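Local coordinates for biotin protein ligase-like protein of unknown function (Silicibacter sp., PDB 3BFM) that is of unknown function but resembles biotin protein ligases and belongs to the biotin/lipoate A/B protein ligase family, at residues G184-R187 and G188-G192; V73-Q76 and N77-A81; V59-A62 and K63-M67; L168-I171 and N172-D175; L97-G101 and A102-R106. One frame throughout, in Å; residues are numbered along the deposited sequence.

Interaction 1 (G184-R187 and G188-G192); sequences GEWR and GLAHG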
loop_
_atom_site.group_PDB
_atom_site.type_symbol
_atom_site.label_atom_id
_atom_site.label_comp_id
_atom_site.label_asym_id
_atom_site.label_seq_id
_atom_site.Cartn_x
_atom_site.Cartn_y
_atom_site.Cartn_z
ATOM N N GLY A 184 9.528 14.871 16.328
ATOM C CA GLY A 184 10.906 14.828 16.807
ATOM C C GLY A 184 11.906 14.576 15.716
ATOM O O GLY A 184 12.931 15.252 15.654
ATOM N N GLU A 185 11.617 13.610 14.836
ATOM C CA GLU A 185 12.522 13.317 13.733
ATOM C C GLU A 185 12.692 14.548 12.864
ATOM O O GLU A 185 13.827 14.892 12.474
ATOM C CB GLU A 185 11.993 12.177 12.872
ATOM C CG GLU A 185 12.013 10.830 13.545
ATOM C CD GLU A 185 13.395 10.406 14.003
ATOM O OE1 GLU A 185 14.356 10.554 13.209
ATOM O OE2 GLU A 185 13.515 9.929 15.156
ATOM N N TRP A 186 11.566 15.206 12.567
ATOM C CA TRP A 186 11.554 16.370 11.680
ATOM C C TRP A 186 12.291 17.565 12.303
ATOM O O TRP A 186 13.115 18.222 11.645
ATOM C CB TRP A 186 10.122 16.762 11.260
ATOM C CG TRP A 186 10.145 17.796 10.220
ATOM C CD1 TRP A 186 10.244 17.599 8.867
ATOM C CD2 TRP A 186 10.149 19.206 10.420
ATOM N NE1 TRP A 186 10.331 18.807 8.215
ATOM C CE2 TRP A 186 10.240 19.806 9.150
ATOM C CE3 TRP A 186 10.028 20.024 11.546
ATOM C CZ2 TRP A 186 10.243 21.165 8.972
ATOM C CZ3 TRP A 186 10.043 21.412 11.365
ATOM C CH2 TRP A 186 10.140 21.962 10.090
ATOM N N ARG A 187 12.052 17.806 13.585
ATOM C CA ARG A 187 12.736 18.911 14.266
ATOM C C ARG A 187 14.262 18.793 14.187
ATOM O O ARG A 187 14.934 19.798 13.992
ATOM C CB ARG A 187 12.268 19.028 15.736
ATOM C CG ARG A 187 13.130 19.934 16.597
ATOM C CD ARG A 187 12.600 20.041 18.016
ATOM N NE ARG A 187 13.146 21.240 18.659
ATOM C CZ ARG A 187 12.587 22.452 18.630
ATOM N NH1 ARG A 187 11.436 22.677 18.004
ATOM N NH2 ARG A 187 13.182 23.461 19.255
ATOM N N GLY A 188 14.793 17.583 14.294
ATOM C CA GLY A 188 16.229 17.363 14.181
ATOM C C GLY A 188 16.828 17.694 12.828
ATOM O O GLY A 188 18.022 17.970 12.728
ATOM N N LEU A 189 15.998 17.645 11.784
ATOM C CA LEU A 189 16.402 17.930 10.413
ATOM C C LEU A 189 16.030 19.310 9.935
ATOM O O LEU A 189 16.447 19.729 8.836
ATOM C CB LEU A 189 15.760 16.899 9.492
ATOM C CG LEU A 189 16.118 15.458 9.821
ATOM C CD1 LEU A 189 15.299 14.517 8.939
ATOM C CD2 LEU A 189 17.624 15.216 9.651
ATOM N N ALA A 190 15.258 20.044 10.728
ATOM C CA ALA A 190 14.690 21.293 10.243
ATOM C C ALA A 190 15.806 22.302 9.974
ATOM O O ALA A 190 16.705 22.466 10.787
ATOM C CB ALA A 190 13.688 21.869 11.227
ATOM N N HIS A 191 15.731 22.974 8.831
ATOM C CA HIS A 191 16.651 24.027 8.499
ATOM C C HIS A 191 16.248 25.325 9.168
ATOM O O HIS A 191 15.141 25.795 8.960
ATOM C CB HIS A 191 16.618 24.276 7.019
ATOM C CG HIS A 191 17.451 25.429 6.595
ATOM N ND1 HIS A 191 18.827 25.394 6.614
ATOM C CD2 HIS A 191 17.105 26.648 6.125
ATOM C CE1 HIS A 191 19.297 26.547 6.173
ATOM N NE2 HIS A 191 18.274 27.325 5.866
ATOM N N GLY A 192 17.175 25.927 9.904
ATOM C CA GLY A 192 17.029 27.312 10.339
ATOM C C GLY A 192 16.186 27.511 11.577
ATOM O O GLY A 192 15.719 28.627 11.854
#

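Interaction 2 (V73-Q76 and N77-A81); sequences VGFQ and NALGA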
loop_
_atom_site.group_PDB
_atom_site.type_symbol
_atom_site.label_atom_id
_atom_site.label_comp_id
_atom_site.label_asym_id
_atom_site.label_seq_id
_atom_site.Cartn_x
_atom_site.Cartn_y
_atom_site.Cartn_z
ATOM N N VAL A 73 11.235 13.581 5.898
ATOM C CA VAL A 73 11.950 12.615 6.740
ATOM C C VAL A 73 12.268 11.367 5.923
ATOM O O VAL A 73 13.385 10.802 5.982
ATOM C CB VAL A 73 11.141 12.227 7.992
ATOM C CG1 VAL A 73 11.874 11.159 8.790
ATOM C CG2 VAL A 73 10.846 13.440 8.874
ATOM N N GLY A 74 11.272 10.926 5.160
ATOM C CA GLY A 74 11.488 9.812 4.229
ATOM C C GLY A 74 12.701 10.021 3.322
ATOM O O GLY A 74 13.539 9.110 3.137
ATOM N N PHE A 75 12.793 11.208 2.734
ATOM C CA PHE A 75 13.921 11.562 1.875
ATOM C C PHE A 75 15.264 11.613 2.591
ATOM O O PHE A 75 16.269 11.103 2.086
ATOM C CB PHE A 75 13.686 12.894 1.184
ATOM C CG PHE A 75 14.807 13.286 0.285
ATOM C CD1 PHE A 75 14.922 12.698 -0.975
ATOM C CD2 PHE A 75 15.798 14.169 0.693
ATOM C CE1 PHE A 75 15.953 13.028 -1.813
ATOM C CE2 PHE A 75 16.850 14.481 -0.158
ATOM C CZ PHE A 75 16.923 13.893 -1.408
ATOM N N GLN A 76 15.308 12.293 3.738
ATOM C CA GLN A 76 16.542 12.318 4.520
ATOM C C GLN A 76 17.013 10.889 4.859
ATOM O O GLN A 76 18.203 10.587 4.737
ATOM C CB GLN A 76 16.377 13.160 5.778
ATOM C CG GLN A 76 17.686 13.332 6.587
ATOM C CD GLN A 76 18.046 12.135 7.466
ATOM O OE1 GLN A 76 17.206 11.333 7.858
ATOM N NE2 GLN A 76 19.328 12.022 7.777
ATOM N N ASN A 77 16.084 10.008 5.257
ATOM C CA ASN A 77 16.437 8.630 5.605
ATOM C C ASN A 77 16.920 7.861 4.382
ATOM O O ASN A 77 17.861 7.070 4.461
ATOM C CB ASN A 77 15.227 7.854 6.139
ATOM C CG ASN A 77 14.721 8.306 7.511
ATOM O OD1 ASN A 77 13.816 7.670 8.036
ATOM N ND2 ASN A 77 15.238 9.379 8.063
ATOM N N ALA A 78 16.247 8.081 3.257
ATOM C CA ALA A 78 16.545 7.441 1.990
ATOM C C ALA A 78 17.930 7.853 1.519
ATOM O O ALA A 78 18.753 7.007 1.227
ATOM C CB ALA A 78 15.462 7.783 0.933
ATOM N N LEU A 79 18.219 9.151 1.485
ATOM C CA LEU A 79 19.566 9.576 1.068
ATOM C C LEU A 79 20.675 9.075 2.051
ATOM O O LEU A 79 21.729 8.573 1.618
ATOM C CB LEU A 79 19.609 11.094 0.918
ATOM C CG LEU A 79 20.837 11.715 0.248
ATOM C CD1 LEU A 79 21.185 10.984 -1.058
ATOM C CD2 LEU A 79 20.555 13.198 -0.009
ATOM N N GLY A 80 20.434 9.195 3.357
ATOM C CA GLY A 80 21.371 8.681 4.367
ATOM C C GLY A 80 21.722 7.199 4.261
ATOM O O GLY A 80 22.847 6.780 4.558
ATOM N N ALA A 81 20.763 6.397 3.826
ATOM C CA ALA A 81 21.020 4.981 3.557
ATOM C C ALA A 81 21.963 4.718 2.359
ATOM O O ALA A 81 22.494 3.610 2.238
ATOM C CB ALA A 81 19.704 4.251 3.336
#

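Interaction 3 (V59-A62 and K63-M67); sequences VPLA and KAMAM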
loop_
_atom_site.group_PDB
_atom_site.type_symbol
_atom_site.label_atom_id
_atom_site.label_comp_id
_atom_site.label_asym_id
_atom_site.label_seq_id
_atom_site.Cartn_x
_atom_site.Cartn_y
_atom_site.Cartn_z
ATOM N N VAL A 59 -8.279 12.448 7.004
ATOM C CA VAL A 59 -8.270 13.457 8.044
ATOM C C VAL A 59 -8.507 14.803 7.385
ATOM O O VAL A 59 -8.403 14.936 6.167
ATOM C CB VAL A 59 -6.931 13.494 8.825
ATOM C CG1 VAL A 59 -6.618 12.156 9.461
ATOM C CG2 VAL A 59 -5.764 13.960 7.941
ATOM N N PRO A 60 -8.828 15.825 8.172
ATOM C CA PRO A 60 -8.956 17.139 7.547
ATOM C C PRO A 60 -7.647 17.654 6.957
ATOM O O PRO A 60 -6.593 17.282 7.445
ATOM C CB PRO A 60 -9.364 18.022 8.716
ATOM C CG PRO A 60 -10.016 17.076 9.682
ATOM C CD PRO A 60 -9.171 15.867 9.607
ATOM N N LEU A 61 -7.738 18.551 5.985
ATOM C CA LEU A 61 -6.553 19.099 5.302
ATOM C C LEU A 61 -5.515 19.619 6.272
ATOM O O LEU A 61 -4.327 19.469 6.038
ATOM C CB LEU A 61 -6.951 20.232 4.363
ATOM C CG LEU A 61 -5.827 20.813 3.501
ATOM C CD1 LEU A 61 -5.273 19.767 2.536
ATOM C CD2 LEU A 61 -6.320 22.049 2.765
ATOM N N ALA A 62 -5.968 20.342 7.302
ATOM C CA ALA A 62 -5.086 20.860 8.342
ATOM C C ALA A 62 -4.063 19.832 8.840
ATOM O O ALA A 62 -2.854 20.112 8.934
ATOM C CB ALA A 62 -5.940 21.378 9.502
ATOM N N LYS A 63 -4.567 18.630 9.098
ATOM C CA LYS A 63 -3.784 17.498 9.572
ATOM C C LYS A 63 -3.085 16.694 8.480
ATOM O O LYS A 63 -2.072 16.005 8.746
ATOM C CB LYS A 63 -4.673 16.598 10.412
ATOM C CG LYS A 63 -5.203 17.372 11.622
ATOM C CD LYS A 63 -5.389 16.508 12.833
ATOM C CE LYS A 63 -5.720 17.368 14.048
ATOM N NZ LYS A 63 -4.534 18.144 14.559
ATOM N N ALA A 64 -3.615 16.758 7.262
ATOM C CA ALA A 64 -3.061 15.992 6.138
ATOM C C ALA A 64 -1.759 16.629 5.642
ATOM O O ALA A 64 -0.930 15.951 4.996
ATOM C CB ALA A 64 -4.079 15.904 4.986
HETATM N N MSE A 65 -1.597 17.931 5.907
HETATM C CA MSE A 65 -0.355 18.646 5.589
HETATM C C MSE A 65 0.912 17.991 6.175
HETATM O O MSE A 65 1.995 18.224 5.638
HETATM C CB MSE A 65 -0.438 20.090 6.072
HETATM C CG MSE A 65 -1.511 20.928 5.449
HETATM SE SE MSE A 65 -1.535 20.796 3.444
HETATM C CE MSE A 65 0.103 21.511 3.068
ATOM N N ALA A 66 0.782 17.205 7.251
ATOM C CA ALA A 66 1.903 16.441 7.824
ATOM C C ALA A 66 2.563 15.525 6.791
ATOM O O ALA A 66 3.687 15.034 6.994
ATOM C CB ALA A 66 1.433 15.645 9.037
HETATM N N MSE A 67 1.885 15.272 5.676
HETATM C CA MSE A 67 2.495 14.425 4.660
HETATM C C MSE A 67 3.777 15.066 4.092
HETATM O O MSE A 67 4.699 14.358 3.643
HETATM C CB MSE A 67 1.501 14.119 3.514
HETATM C CG MSE A 67 0.289 13.249 3.955
HETATM SE SE MSE A 67 0.839 11.488 4.560
HETATM C CE MSE A 67 0.772 11.972 6.556
#

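Interaction 4 (L168-I171 and N172-D175); sequences LHWI and NRWD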
loop_
_atom_site.group_PDB
_atom_site.type_symbol
_atom_site.label_atom_id
_atom_site.label_comp_id
_atom_site.label_asym_id
_atom_site.label_seq_id
_atom_site.Cartn_x
_atom_site.Cartn_y
_atom_site.Cartn_z
ATOM N N LEU A 168 6.775 5.300 2.930
ATOM C CA LEU A 168 5.745 4.384 3.365
ATOM C C LEU A 168 5.938 4.006 4.833
ATOM O O LEU A 168 4.977 3.957 5.559
ATOM C CB LEU A 168 5.755 3.123 2.512
ATOM C CG LEU A 168 4.762 2.012 2.833
ATOM C CD1 LEU A 168 3.346 2.469 2.582
ATOM C CD2 LEU A 168 5.141 0.767 1.957
ATOM N N HIS A 169 7.169 3.769 5.266
ATOM C CA HIS A 169 7.392 3.451 6.685
ATOM C C HIS A 169 6.788 4.533 7.616
ATOM O O HIS A 169 6.003 4.227 8.528
ATOM C CB HIS A 169 8.894 3.250 6.931
ATOM C CG HIS A 169 9.261 3.158 8.370
ATOM N ND1 HIS A 169 9.154 1.986 9.089
ATOM C CD2 HIS A 169 9.714 4.094 9.237
ATOM C CE1 HIS A 169 9.525 2.209 10.339
ATOM N NE2 HIS A 169 9.882 3.474 10.451
ATOM N N TRP A 170 7.102 5.798 7.328
ATOM C CA TRP A 170 6.672 6.927 8.182
ATOM C C TRP A 170 5.159 7.222 8.017
ATOM O O TRP A 170 4.466 7.637 8.958
ATOM C CB TRP A 170 7.560 8.152 7.932
ATOM C CG TRP A 170 8.895 7.993 8.524
ATOM C CD1 TRP A 170 10.070 7.808 7.873
ATOM C CD2 TRP A 170 9.198 7.957 9.920
ATOM N NE1 TRP A 170 11.091 7.684 8.771
ATOM C CE2 TRP A 170 10.584 7.772 10.037
ATOM C CE3 TRP A 170 8.433 8.084 11.078
ATOM C CZ2 TRP A 170 11.226 7.688 11.286
ATOM C CZ3 TRP A 170 9.063 8.008 12.310
ATOM C CH2 TRP A 170 10.447 7.805 12.401
ATOM N N ILE A 171 4.618 6.997 6.817
ATOM C CA ILE A 171 3.203 7.239 6.607
ATOM C C ILE A 171 2.469 6.207 7.419
ATOM O O ILE A 171 1.504 6.532 8.078
ATOM C CB ILE A 171 2.779 7.087 5.112
ATOM C CG1 ILE A 171 3.319 8.263 4.292
ATOM C CG2 ILE A 171 1.248 6.998 5.006
ATOM C CD1 ILE A 171 3.328 8.019 2.725
ATOM N N ASN A 172 2.960 4.965 7.422
ATOM C CA ASN A 172 2.288 3.927 8.246
ATOM C C ASN A 172 2.361 4.271 9.748
ATOM O O ASN A 172 1.383 4.136 10.467
ATOM C CB ASN A 172 2.823 2.512 7.968
ATOM C CG ASN A 172 2.370 1.970 6.613
ATOM O OD1 ASN A 172 1.284 2.285 6.158
ATOM N ND2 ASN A 172 3.193 1.134 5.984
ATOM N N ARG A 173 3.478 4.804 10.207
ATOM C CA ARG A 173 3.596 5.181 11.609
ATOM C C ARG A 173 2.713 6.366 11.958
ATOM O O ARG A 173 2.136 6.431 13.045
ATOM C CB ARG A 173 5.040 5.451 11.969
ATOM C CG ARG A 173 5.844 4.164 11.873
ATOM C CD ARG A 173 7.212 4.363 12.273
ATOM N NE ARG A 173 7.313 4.456 13.724
ATOM C CZ ARG A 173 8.409 4.846 14.359
ATOM N NH1 ARG A 173 9.500 5.163 13.664
ATOM N NH2 ARG A 173 8.406 4.898 15.688
ATOM N N TRP A 174 2.608 7.319 11.037
ATOM C CA TRP A 174 1.715 8.430 11.212
ATOM C C TRP A 174 0.273 7.918 11.376
ATOM O O TRP A 174 -0.474 8.350 12.260
ATOM C CB TRP A 174 1.821 9.359 10.005
ATOM C CG TRP A 174 0.826 10.459 9.994
ATOM C CD1 TRP A 174 0.937 11.681 10.602
ATOM C CD2 TRP A 174 -0.437 10.461 9.322
ATOM N NE1 TRP A 174 -0.162 12.433 10.350
ATOM C CE2 TRP A 174 -1.025 11.716 9.555
ATOM C CE3 TRP A 174 -1.112 9.528 8.523
ATOM C CZ2 TRP A 174 -2.274 12.060 9.048
ATOM C CZ3 TRP A 174 -2.357 9.869 8.013
ATOM C CH2 TRP A 174 -2.926 11.132 8.285
ATOM N N ASP A 175 -0.116 6.983 10.522
ATOM C CA ASP A 175 -1.452 6.396 10.563
ATOM C C ASP A 175 -1.722 5.664 11.871
ATOM O O ASP A 175 -2.859 5.623 12.342
ATOM C CB ASP A 175 -1.639 5.424 9.389
ATOM C CG ASP A 175 -3.042 4.821 9.350
ATOM O OD1 ASP A 175 -3.986 5.600 9.113
ATOM O OD2 ASP A 175 -3.185 3.591 9.555
#

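Interaction 5 (L97-G101 and A102-R106); sequences LRING and ARCGR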
loop_
_atom_site.group_PDB
_atom_site.type_symbol
_atom_site.label_atom_id
_atom_site.label_comp_id
_atom_site.label_asym_id
_atom_site.label_seq_id
_atom_site.Cartn_x
_atom_site.Cartn_y
_atom_site.Cartn_z
ATOM N N LEU A 97 14.763 21.549 -0.020
ATOM C CA LEU A 97 15.737 20.618 0.511
ATOM C C LEU A 97 17.092 21.295 0.562
ATOM O O LEU A 97 17.380 22.112 -0.287
ATOM C CB LEU A 97 15.814 19.330 -0.369
ATOM C CG LEU A 97 14.566 18.456 -0.391
ATOM C CD1 LEU A 97 14.599 17.317 -1.490
ATOM C CD2 LEU A 97 14.335 17.838 0.986
ATOM N N ARG A 98 17.921 20.939 1.537
ATOM C CA ARG A 98 19.282 21.431 1.580
ATOM C C ARG A 98 20.237 20.294 1.743
ATOM O O ARG A 98 20.018 19.404 2.555
ATOM C CB ARG A 98 19.498 22.421 2.727
ATOM C CG ARG A 98 18.664 23.696 2.603
ATOM C CD ARG A 98 19.356 24.901 3.201
ATOM N NE ARG A 98 18.658 26.095 2.732
ATOM C CZ ARG A 98 19.177 27.093 2.016
ATOM N NH1 ARG A 98 20.476 27.167 1.724
ATOM N NH2 ARG A 98 18.379 28.089 1.643
ATOM N N ILE A 99 21.298 20.319 0.939
ATOM C CA ILE A 99 22.344 19.309 1.030
ATOM C C ILE A 99 23.637 20.044 1.294
ATOM O O ILE A 99 23.969 20.982 0.563
ATOM C CB ILE A 99 22.385 18.423 -0.254
ATOM C CG1 ILE A 99 21.052 17.658 -0.346
ATOM C CG2 ILE A 99 23.536 17.470 -0.203
ATOM C CD1 ILE A 99 20.900 16.712 -1.573
ATOM N N ASN A 100 24.317 19.646 2.367
ATOM C CA ASN A 100 25.495 20.366 2.881
ATOM C C ASN A 100 25.259 21.871 2.945
ATOM O O ASN A 100 26.127 22.666 2.589
ATOM C CB ASN A 100 26.711 20.026 2.004
ATOM C CG ASN A 100 27.050 18.539 2.000
ATOM O OD1 ASN A 100 26.923 17.847 3.008
ATOM N ND2 ASN A 100 27.484 18.042 0.850
ATOM N N GLY A 101 24.070 22.269 3.394
ATOM C CA GLY A 101 23.716 23.661 3.603
ATOM C C GLY A 101 23.219 24.425 2.396
ATOM O O GLY A 101 22.775 25.563 2.539
ATOM N N ALA A 102 23.281 23.813 1.217
ATOM C CA ALA A 102 22.901 24.452 -0.035
ATOM C C ALA A 102 21.574 23.929 -0.564
ATOM O O ALA A 102 21.311 22.732 -0.533
ATOM C CB ALA A 102 23.968 24.238 -1.078
ATOM N N ARG A 103 20.774 24.850 -1.083
ATOM C CA ARG A 103 19.485 24.535 -1.678
ATOM C C ARG A 103 19.701 23.595 -2.846
ATOM O O ARG A 103 20.517 23.867 -3.718
ATOM C CB ARG A 103 18.802 25.796 -2.152
ATOM C CG ARG A 103 17.480 25.611 -2.838
ATOM C CD ARG A 103 16.355 24.909 -1.956
ATOM N NE ARG A 103 15.227 24.685 -2.838
ATOM C CZ ARG A 103 14.322 25.592 -3.169
ATOM N NH1 ARG A 103 14.306 26.802 -2.609
ATOM N NH2 ARG A 103 13.407 25.279 -4.062
ATOM N N CYS A 104 18.982 22.475 -2.826
ATOM C CA CYS A 104 19.235 21.368 -3.740
ATOM C C CYS A 104 17.928 20.594 -3.835
ATOM O O CYS A 104 17.749 19.573 -3.193
ATOM C CB CYS A 104 20.350 20.477 -3.218
ATOM S SG CYS A 104 20.843 19.139 -4.381
ATOM N N GLY A 105 17.002 21.151 -4.583
ATOM C CA GLY A 105 15.705 20.504 -4.781
ATOM C C GLY A 105 14.642 20.886 -3.785
ATOM O O GLY A 105 14.816 21.759 -2.923
ATOM N N ARG A 106 13.505 20.228 -3.900
ATOM C CA ARG A 106 12.369 20.578 -3.042
ATOM C C ARG A 106 11.327 19.500 -3.099
ATOM O O ARG A 106 11.248 18.718 -4.080
ATOM C CB ARG A 106 11.731 21.879 -3.481
ATOM C CG ARG A 106 11.253 21.808 -4.844
ATOM C CD ARG A 106 10.461 23.009 -5.293
ATOM N NE ARG A 106 10.113 22.817 -6.699
ATOM C CZ ARG A 106 9.378 23.671 -7.420
ATOM N NH1 ARG A 106 8.886 24.779 -6.864
ATOM N NH2 ARG A 106 9.132 23.400 -8.700
#

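Interaction 1 (G184-R187 and G188-G192)
Leu189 N gives its hydrogen to Trp186 O in the shortest hydrogen bond across this contact, 2.9 Å long, and a bent one, with an N-H...O angle of 138° and the donor well above the carbonyl plane. One residue on, Ala190 N bonds to Arg187 O at 3.3 Å. Just before Leu189, Gly188 N reaches Gly184 O over the usual four-residue span. The change from four-residue to three-residue spacing marks the fraying C-terminal end of helix 179-189, where the chain passes into an extended segment. Trp186 leans its indole forward along this exit: with CG opposite the backbone N (chi1 -172°), the six-membered ring slides beneath Ala190. The methyl CB of Ala190 sits over one ring face, 3.7 Å from Trp186 CZ3 and displaced toward the rim, a CH-pi contact. On another side of the turn, Leu189 CG packs 3.6 Å from Glu185 O. A serine in place of Trp186 would probably leave the Ala190 methyl without its aromatic floor and open a gap where the helix ends. Trp186 also meets Pro69 of helix 67-82 and Leu91 of strand 89-91, while backbone bonds from Leu189 and His191 to Leu91 tie the helix end to that strand.

Interaction 2 (V73-Q76 and N77-A81)
Asn77 ND2 donates to Gln76 OE1 across 2.8 Å, a side-chain bond between consecutive residues on one turn of the alpha-helix 67-82. The acceptor lies in the plane of the Asn77 amide, and the donor approaches Gln76 OE1 nearly along the C=O axis, yet the bond is bent at the hydrogen and the two amide planes stand 87° apart, almost perpendicular. Gln76 reaches this position by a bend at chi2 (-80°), which turns its amide toward Asn77. Beside this pair, Val73 CG1 runs alongside Asn77, 3.9 Å from ND2. Elsewhere on the helix Phe75 and Leu79 lie side by side and point the same way, the methyl CD2 of Leu79 meeting Phe75 CE2 at 3.9 Å.

Beneath the side chains, four successive four-residue backbone bonds, from Asn77 N to Val73 O through Gly80 N to Gln76 O, fix the spacing; the straightest, Leu79 N to Phe75 O, measures 176° at the hydrogen. Farther out, Phe75 packs on Leu97, Leu127 and Leu129 and Leu79 on Ile99, facing the large mixed sheet, whereas Val73, Asn77 and Ala78 meet helix 156-175. Both ends of the Asn77 amide are thus engaged: ND2 holds Gln76 OE1, while OD1 accepts a hydrogen bond from the indole NE1 of Trp170.

Interaction 3 (V59-A62 and K63-M67)
Val59 and Lys63 cross at about a right angle, the methyl CG2 of Val59 lying 3.8 Å from Lys63 CB. The same methyl is directed inward over the first turn, 3.6 Å from Ala64 N and 3.9 Å from Ala64 CB, so a single branch touches two successive residues. It occupies the crowded position between the backbone N and the carbonyl carbon, while the other branch, CG1, is turned away to pack on Trp174. Lys63 touches Val59 with the root of its side chain; its far end bends off at chi2 and chi4 to form a salt bridge from NZ to Asp212.

This is the short helix 61-64, with Pro60 at the N-cap position. Pro60 O accepts from Ala64 N at 3.0 Å, in the carbonyl plane, and a weak bond from Lys63 N adds to it. Leu61 O takes the next four-residue bond, from Met65 N at 3.1 Å. A type I turn from Ala64 to Met67 then leads toward helix 67-82, closed by Met67 N bonding to Ala64 O.

Farther round the helix, Leu61 and the selenomethionine at Met65 approach at a slant, with Leu61 CD1 4.0 Å from Met65 SE. With CG beside the backbone N (chi1 -62°), Met65 brings CG to 3.2 Å from Leu61 O; the bends at chi2 and chi3 then set SE and CE. Both side chains are buried and rest on Leu232; Leu61 also meets Ala111 and Met65 meets Ile109, both on strand 102-111.

Interaction 4 (L168-I171 and N172-D175)
Arg173 leaves the helix with CG beside its own backbone N (chi1 -66°) and bends at chi3 (76°), which carries its guanidinium past His169 to the six-membered ring of Trp170. There NH1 comes within 3.1 Å of Trp170 CH2; the guanidinium and indole planes are inclined by 26°, and the approach is oblique. The aliphatic part of Arg173 fits against His169, with CD 3.4 Å from His169 NE2. That imidazole runs alongside the arginine, its plane steeply inclined to the guanidinium, and its CD2 lies over one face of Trp170 at 3.7 Å above the plane. The polar end of Arg173 has a firmer partner in Glu178, bound to NE in a salt bridge just beyond the helix.

The group occupies the last turns of alpha-helix 156-175, where Asn172, Arg173, Trp174 and Asp175 each donate to the carbonyl four residues earlier; Trp174 N to Trp170 O is the shortest of these bonds, 2.8 Å. Leu168 and Asn172 share another side, Leu168 CG lying 3.6 Å from Asn172 ND2. Leu168 packs on Leu11 of the second subunit, and Asn172 on Pro10 of that subunit. Trp170 and Trp174 instead look into their own chain: Trp170 meets Ile182 and Glu185 of helix 179-189 and Val70 of helix 67-82, and Trp174 rests on Ile182 and Pro57.

Interaction 5 (L97-G101 and A102-R106)
Backbone bonds join Leu97, Ile99 and their partners across the turn: Ile99 N to Ala102 O at 2.8 Å, Ala102 N to Ile99 O, Cys104 N to Leu97 O and Leu97 N to Gly105 O. The carbonyl O of Gly105 also accepts from Arg103 NE at 3.0 Å, its two donors approaching from opposite faces of its plane. Between these rungs, Arg98 CA makes a CA-H...O contact with Ala102 O at 3.2 Å.

This is a beta hairpin with a two-residue loop, a type I' turn with Asn100 and Gly101 at its corners and positive phi at both; it links strands 96-99 and 102-111 of the large mixed sheet.

Among the charged side chains, Arg98 reaches forward along the hairpin to the turn, NH1 bonding to Gly101 O at 2.9 Å with the acceptor in the guanidinium plane, while Arg103 CB lies over one face. A leucine in place of Arg98 would probably leave Gly101 O without this donor and the turn less firmly held. NH1 also forms a long, weak ion pair with Glu143.

The apolar contact is on the side of the hairpin where Ile99 points: its CD1 touches Cys104 SG at 3.7 Å, and Ile99 also packs on Leu146.

Overall arrangement
Interaction 2 is the buried contact of the five, its helix between the mixed sheet and helix 156-175; interaction 1 lies at the surface, and the others are partly buried. Interactions 2 and 5 meet through apolar packing of helix 67-82 on the hairpin, whereas between interactions 2 and 4, where helix 67-82 meets helix 156-175, a probable side-chain hydrogen bond is added to the packing. Interaction 3 packs against Trp174 of interaction 4. Interaction 1 touches 2, 4 and 5. Four contacts are held by helical backbone bonds and the hairpin by cross-strand ones. Interactions 3 and 5, about 25 Å apart between centres, lie on opposite sides of the chain's centre.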